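Local coordinates for ABC transporter substrate binding protein (Ribose) (Agrobacterium vitis, PDB 4WUT) that probably serves as the sugar-binding component of an ABC transporter, and holds beta-D-fucopyranose between its two lobes, at residues V75-V79 with A99-A103; E252-D256 with V298-D304. One frame throughout, in Å; residues are numbered along the deposited sequence.

Two lobes clasp the bound sugar in this periplasmic binding protein; contact 1 lies in one lobe and contact 2 at the far side of the other. Following the chain from the N terminus, contact 1 comes first: helix 68-80 is followed by strand 85-88, and helix 97-105 then returns beside the first helix, so a short loop through one beta strand is closed. Contact 2 opens only much later and ties helix 248-255 to the loop after strand 290-298, once the chain has passed strand 261-265 and helix 267-282. The two loops are in series, neither nested nor crossed. The centres of contacts 1 and 2 are about 41 Å apart, on opposite sides of the chain's centre.

Contact 1: residues V75-V79 with A99-A103; sequences VENAV and AVKKA
The segments 75-79 and 99-103, of helices 68-80 and 97-105, lie side by side with their axes 13° apart and 9.1 Å at closest approach, bringing Val-75 and Val-79 up to Ala-99 and Ala-103. The alanines are consistent with this spacing: the CA atoms of Glu-76 and Ala-99 are 5.6 Å apart, and Val-79 pairs with Ala-103 in the same way. Val-75 puts CG1 against the methyl of Ala-99, 3.7 Å from its CB; CG1 lies anti to the backbone N (chi1 175°), which aims that branch across the gap. Val-79 has the same rotamer but uses both branches. CG2 of Val-79 packs 3.7 Å from CB of Ala-103, while CG1 of Val-79 lies near the O of Lys-102. At the outer edge Glu-76 rests CG near the Ala-99 methyl, 4.1 Å from CB, and extends past it. Lys-102 is also extended and crosses Glu-76 at a slant; OE2 of Glu-76 and NZ of Lys-102 stay 4.1 Å apart, opposite charges too distant for a salt bridge, though their attraction may still be felt. No hydrogen bond links the segments. This is a helix pair of an alpha/beta Rossmann-like lobe, joined through strand 85-88: Val-79 and Ala-103 both touch Ile-86 on that strand, and Val-75 reaches Leu-88.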
loop_
_atom_site.group_PDB
_atom_site.type_symbol
_atom_site.label_atom_id
_atom_site.label_comp_id
_atom_site.label_asym_id
_atom_site.label_seq_id
_atom_site.Cartn_x
_atom_site.Cartn_y
_atom_site.Cartn_z
ATOM N N VAL A 75 -5.973 -17.429 -6.120
ATOM C CA VAL A 75 -7.388 -17.159 -5.962
ATOM C C VAL A 75 -8.235 -18.265 -6.648
ATOM O O VAL A 75 -9.206 -18.788 -6.070
ATOM C CB VAL A 75 -7.737 -15.775 -6.535
ATOM C CG1 VAL A 75 -9.229 -15.546 -6.467
ATOM C CG2 VAL A 75 -6.974 -14.668 -5.816
ATOM N N GLU A 76 -7.845 -18.666 -7.857
ATOM C CA GLU A 76 -8.544 -19.736 -8.549
ATOM C C GLU A 76 -8.557 -20.988 -7.700
ATOM O O GLU A 76 -9.556 -21.694 -7.621
ATOM C CB GLU A 76 -7.835 -20.070 -9.858
ATOM C CG GLU A 76 -7.996 -19.033 -10.940
ATOM C CD GLU A 76 -7.134 -19.364 -12.148
ATOM O OE1 GLU A 76 -6.275 -20.293 -12.061
ATOM O OE2 GLU A 76 -7.295 -18.695 -13.181
ATOM N N ASN A 77 -7.414 -21.304 -7.109
ATOM C CA ASN A 77 -7.294 -22.493 -6.300
ATOM C C ASN A 77 -8.170 -22.439 -5.050
ATOM O O ASN A 77 -8.755 -23.441 -4.642
ATOM C CB ASN A 77 -5.829 -22.718 -5.928
ATOM C CG ASN A 77 -4.978 -23.159 -7.123
ATOM O OD1 ASN A 77 -5.505 -23.578 -8.155
ATOM N ND2 ASN A 77 -3.661 -23.074 -6.967
ATOM N N ALA A 78 -8.259 -21.250 -4.458
ATOM C CA ALA A 78 -9.137 -21.035 -3.307
ATOM C C ALA A 78 -10.594 -21.299 -3.697
ATOM O O ALA A 78 -11.342 -21.935 -2.962
ATOM C CB ALA A 78 -8.956 -19.622 -2.746
ATOM N N VAL A 79 -11.001 -20.798 -4.850
ATOM C CA VAL A 79 -12.358 -21.045 -5.333
ATOM C C VAL A 79 -12.581 -22.536 -5.583
ATOM O O VAL A 79 -13.635 -23.099 -5.254
ATOM C CB VAL A 79 -12.623 -20.245 -6.608
ATOM C CG1 VAL A 79 -13.953 -20.635 -7.220
ATOM C CG2 VAL A 79 -12.600 -18.761 -6.323
ATOM N N ALA A 99 -10.918 -14.236 -11.816
ATOM C CA ALA A 99 -10.919 -15.156 -10.685
ATOM C C ALA A 99 -11.914 -14.734 -9.613
ATOM O O ALA A 99 -12.571 -15.576 -8.996
ATOM C CB ALA A 99 -9.510 -15.272 -10.106
ATOM N N VAL A 100 -12.039 -13.421 -9.394
ATOM C CA VAL A 100 -13.015 -12.894 -8.453
ATOM C C VAL A 100 -14.444 -13.123 -8.952
ATOM O O VAL A 100 -15.313 -13.483 -8.163
ATOM C CB VAL A 100 -12.735 -11.410 -8.147
ATOM C CG1 VAL A 100 -13.852 -10.789 -7.334
ATOM C CG2 VAL A 100 -11.408 -11.276 -7.451
ATOM N N LYS A 101 -14.667 -12.972 -10.254
ATOM C CA LYS A 101 -15.956 -13.353 -10.854
ATOM C C LYS A 101 -16.299 -14.833 -10.603
ATOM O O LYS A 101 -17.438 -15.183 -10.280
ATOM C CB LYS A 101 -15.932 -13.075 -12.353
ATOM C CG LYS A 101 -17.252 -13.386 -13.068
ATOM C CD LYS A 101 -17.184 -12.888 -14.514
ATOM C CE LYS A 101 -18.507 -13.052 -15.237
ATOM N NZ LYS A 101 -18.669 -14.421 -15.782
ATOM N N LYS A 102 -15.305 -15.716 -10.784
ATOM C CA LYS A 102 -15.472 -17.128 -10.459
ATOM C C LYS A 102 -15.841 -17.353 -8.980
ATOM O O LYS A 102 -16.675 -18.190 -8.682
ATOM C CB LYS A 102 -14.208 -17.920 -10.827
ATOM C CG LYS A 102 -14.036 -18.145 -12.316
ATOM C CD LYS A 102 -12.754 -18.909 -12.601
ATOM C CE LYS A 102 -12.518 -19.076 -14.086
ATOM N NZ LYS A 102 -11.144 -19.609 -14.362
ATOM N N ALA A 103 -15.226 -16.606 -8.066
ATOM C CA ALA A 103 -15.590 -16.693 -6.651
ATOM C C ALA A 103 -17.054 -16.314 -6.461
ATOM O O ALA A 103 -17.819 -17.006 -5.789
ATOM C CB ALA A 103 -14.699 -15.798 -5.818
#

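Contact 2: residues E252-D256 with V298-D304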
loop_
_atom_site.group_PDB
_atom_site.type_symbol
_atom_site.label_atom_id
_atom_site.label_comp_id
_atom_site.label_asym_id
_atom_site.label_seq_id
_atom_site.Cartn_x
_atom_site.Cartn_y
_atom_site.Cartn_z
ATOM N N GLU A 252 12.793 4.961 11.680
ATOM C CA GLU A 252 14.163 5.413 11.944
ATOM C C GLU A 252 14.613 6.525 10.999
ATOM O O GLU A 252 15.309 7.468 11.443
ATOM C CB GLU A 252 15.149 4.245 11.912
ATOM C CG GLU A 252 15.006 3.329 13.115
ATOM C CD GLU A 252 15.016 4.105 14.434
ATOM O OE1 GLU A 252 16.113 4.517 14.883
ATOM O OE2 GLU A 252 13.919 4.325 15.011
ATOM N N PHE A 253 14.185 6.435 9.733
ATOM C CA PHE A 253 14.498 7.454 8.734
ATOM C C PHE A 253 13.819 8.803 9.022
ATOM O O PHE A 253 14.390 9.847 8.707
ATOM C CB PHE A 253 14.108 6.994 7.339
ATOM C CG PHE A 253 15.082 6.043 6.708
ATOM C CD1 PHE A 253 16.438 6.167 6.904
ATOM C CD2 PHE A 253 14.627 5.035 5.885
ATOM C CE1 PHE A 253 17.326 5.293 6.299
ATOM C CE2 PHE A 253 15.520 4.161 5.283
ATOM C CZ PHE A 253 16.862 4.296 5.491
ATOM N N VAL A 254 12.604 8.787 9.572
ATOM C CA VAL A 254 11.974 10.018 10.021
ATOM C C VAL A 254 12.765 10.587 11.216
ATOM O O VAL A 254 13.145 11.761 11.243
ATOM C CB VAL A 254 10.504 9.808 10.435
ATOM C CG1 VAL A 254 9.958 11.042 11.119
ATOM C CG2 VAL A 254 9.685 9.471 9.213
ATOM N N LYS A 255 13.038 9.738 12.190
ATOM C CA LYS A 255 13.738 10.185 13.387
ATOM C C LYS A 255 15.134 10.734 13.094
ATOM O O LYS A 255 15.584 11.669 13.766
ATOM C CB LYS A 255 13.840 9.033 14.377
ATOM C CG LYS A 255 12.527 8.697 15.069
ATOM C CD LYS A 255 12.720 7.554 16.060
ATOM C CE LYS A 255 11.407 7.085 16.666
ATOM N NZ LYS A 255 10.697 8.183 17.388
ATOM N N ASP A 256 15.829 10.166 12.111
ATOM C CA ASP A 256 17.196 10.607 11.838
ATOM C C ASP A 256 17.286 11.688 10.765
ATOM O O ASP A 256 18.384 12.155 10.433
ATOM C CB ASP A 256 18.148 9.425 11.569
ATOM C CG ASP A 256 17.985 8.802 10.200
ATOM O OD1 ASP A 256 17.319 9.387 9.314
ATOM O OD2 ASP A 256 18.563 7.705 9.998
ATOM N N VAL A 298 3.139 11.006 9.236
ATOM C CA VAL A 298 4.034 10.894 10.374
ATOM C C VAL A 298 5.329 11.651 10.094
ATOM O O VAL A 298 5.987 11.428 9.070
ATOM C CB VAL A 298 4.372 9.415 10.667
ATOM C CG1 VAL A 298 5.465 9.331 11.696
ATOM C CG2 VAL A 298 3.152 8.644 11.135
ATOM N N THR A 299 5.686 12.511 11.049
ATOM C CA THR A 299 6.849 13.375 10.982
ATOM C C THR A 299 7.504 13.399 12.354
ATOM O O THR A 299 7.010 12.777 13.294
ATOM C CB THR A 299 6.449 14.815 10.656
ATOM O OG1 THR A 299 5.718 15.367 11.764
ATOM C CG2 THR A 299 5.604 14.888 9.387
ATOM N N LYS A 300 8.610 14.132 12.468
ATOM C CA LYS A 300 9.249 14.344 13.765
ATOM C C LYS A 300 8.320 15.076 14.737
ATOM O O LYS A 300 8.494 15.005 15.955
ATOM C CB LYS A 300 10.542 15.145 13.585
ATOM C CG LYS A 300 11.779 14.357 13.158
ATOM C CD LYS A 300 12.966 15.320 12.924
ATOM C CE LYS A 300 14.281 14.623 12.611
ATOM N NZ LYS A 300 15.403 15.611 12.336
ATOM N N GLN A 301 7.338 15.798 14.205
ATOM C CA GLN A 301 6.429 16.576 15.054
ATOM C C GLN A 301 5.300 15.750 15.676
ATOM O O GLN A 301 4.640 16.235 16.581
ATOM C CB GLN A 301 5.815 17.745 14.265
ATOM C CG GLN A 301 6.793 18.851 13.859
ATOM C CD GLN A 301 7.687 18.493 12.697
ATOM O OE1 GLN A 301 8.908 18.437 12.845
ATOM N NE2 GLN A 301 7.097 18.271 11.529
ATOM N N ASN A 302 5.049 14.530 15.197
ATOM C CA ASN A 302 3.954 13.728 15.754
ATOM C C ASN A 302 4.229 12.229 15.888
ATOM O O ASN A 302 3.348 11.467 16.241
ATOM C CB ASN A 302 2.679 13.935 14.931
ATOM C CG ASN A 302 2.737 13.247 13.596
ATOM O OD1 ASN A 302 3.795 12.828 13.176
ATOM N ND2 ASN A 302 1.591 13.140 12.925
ATOM N N ILE A 303 5.463 11.810 15.647
ATOM C CA ILE A 303 5.760 10.381 15.593
ATOM C C ILE A 303 5.485 9.571 16.876
ATOM O O ILE A 303 5.245 8.357 16.816
ATOM C CB ILE A 303 7.202 10.143 15.118
ATOM C CG1 ILE A 303 7.431 8.651 14.844
ATOM C CG2 ILE A 303 8.174 10.689 16.120
ATOM C CD1 ILE A 303 8.662 8.349 13.993
ATOM N N ASP A 304 5.501 10.240 18.028
ATOM C CA ASP A 304 5.195 9.565 19.285
ATOM C C ASP A 304 3.785 9.854 19.805
ATOM O O ASP A 304 3.420 9.431 20.905
ATOM C CB ASP A 304 6.210 9.961 20.359
ATOM C CG ASP A 304 7.616 9.483 20.040
ATOM O OD1 ASP A 304 7.791 8.269 19.782
ATOM O OD2 ASP A 304 8.544 10.321 20.055
#
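Val-254, near the C-terminal end of helix 248-255, drives its CG1 into the backbone of the 298-304 loop, and this is the close-packed part of the contact. CG1 of Val-254 sits 3.6 Å from atom C of Thr-299 and equally near the N of Lys-300; it lies anti to its own backbone N, while CG2 lies loosely near the O of Val-298. Ile-303 comes up beside the same CG1 methyl, its CD1 4.1 Å from CG1 of Val-254. The loop takes its shape from its own polar atoms. Thr-299 N gives a nearly straight hydrogen bond to OD1 of Asn-302 (2.9 Å, 169°), with the donor 20° off the carbonyl plane, and Thr-299 OG1 accepts from Gln-301 N at 3.0 Å, an ST turn. Asn-302 also binds the O of Val-297 through ND2, so this one amide ties the turn to the strand before it. In the fold, the loop leaves strand 290-298, which pairs antiparallel with strand 261-265, and lies against the helix that precedes the latter strand; Val-254 also touches Thr-262 of strand 261-265.

Two lysines make the looser, solvent-exposed flank. Lys-300 stretches out along the helix end, its CE 3.4 Å from the O of both Val-254 and Lys-255. From the helix, Lys-255 bends at its last torsion (chi4 -59°) and crosses Ile-303 at about a right angle, resting CG and CE near CD1. NZ of Lys-255 forms a long salt bridge to Asp-304 OD1, at 3.8 Å.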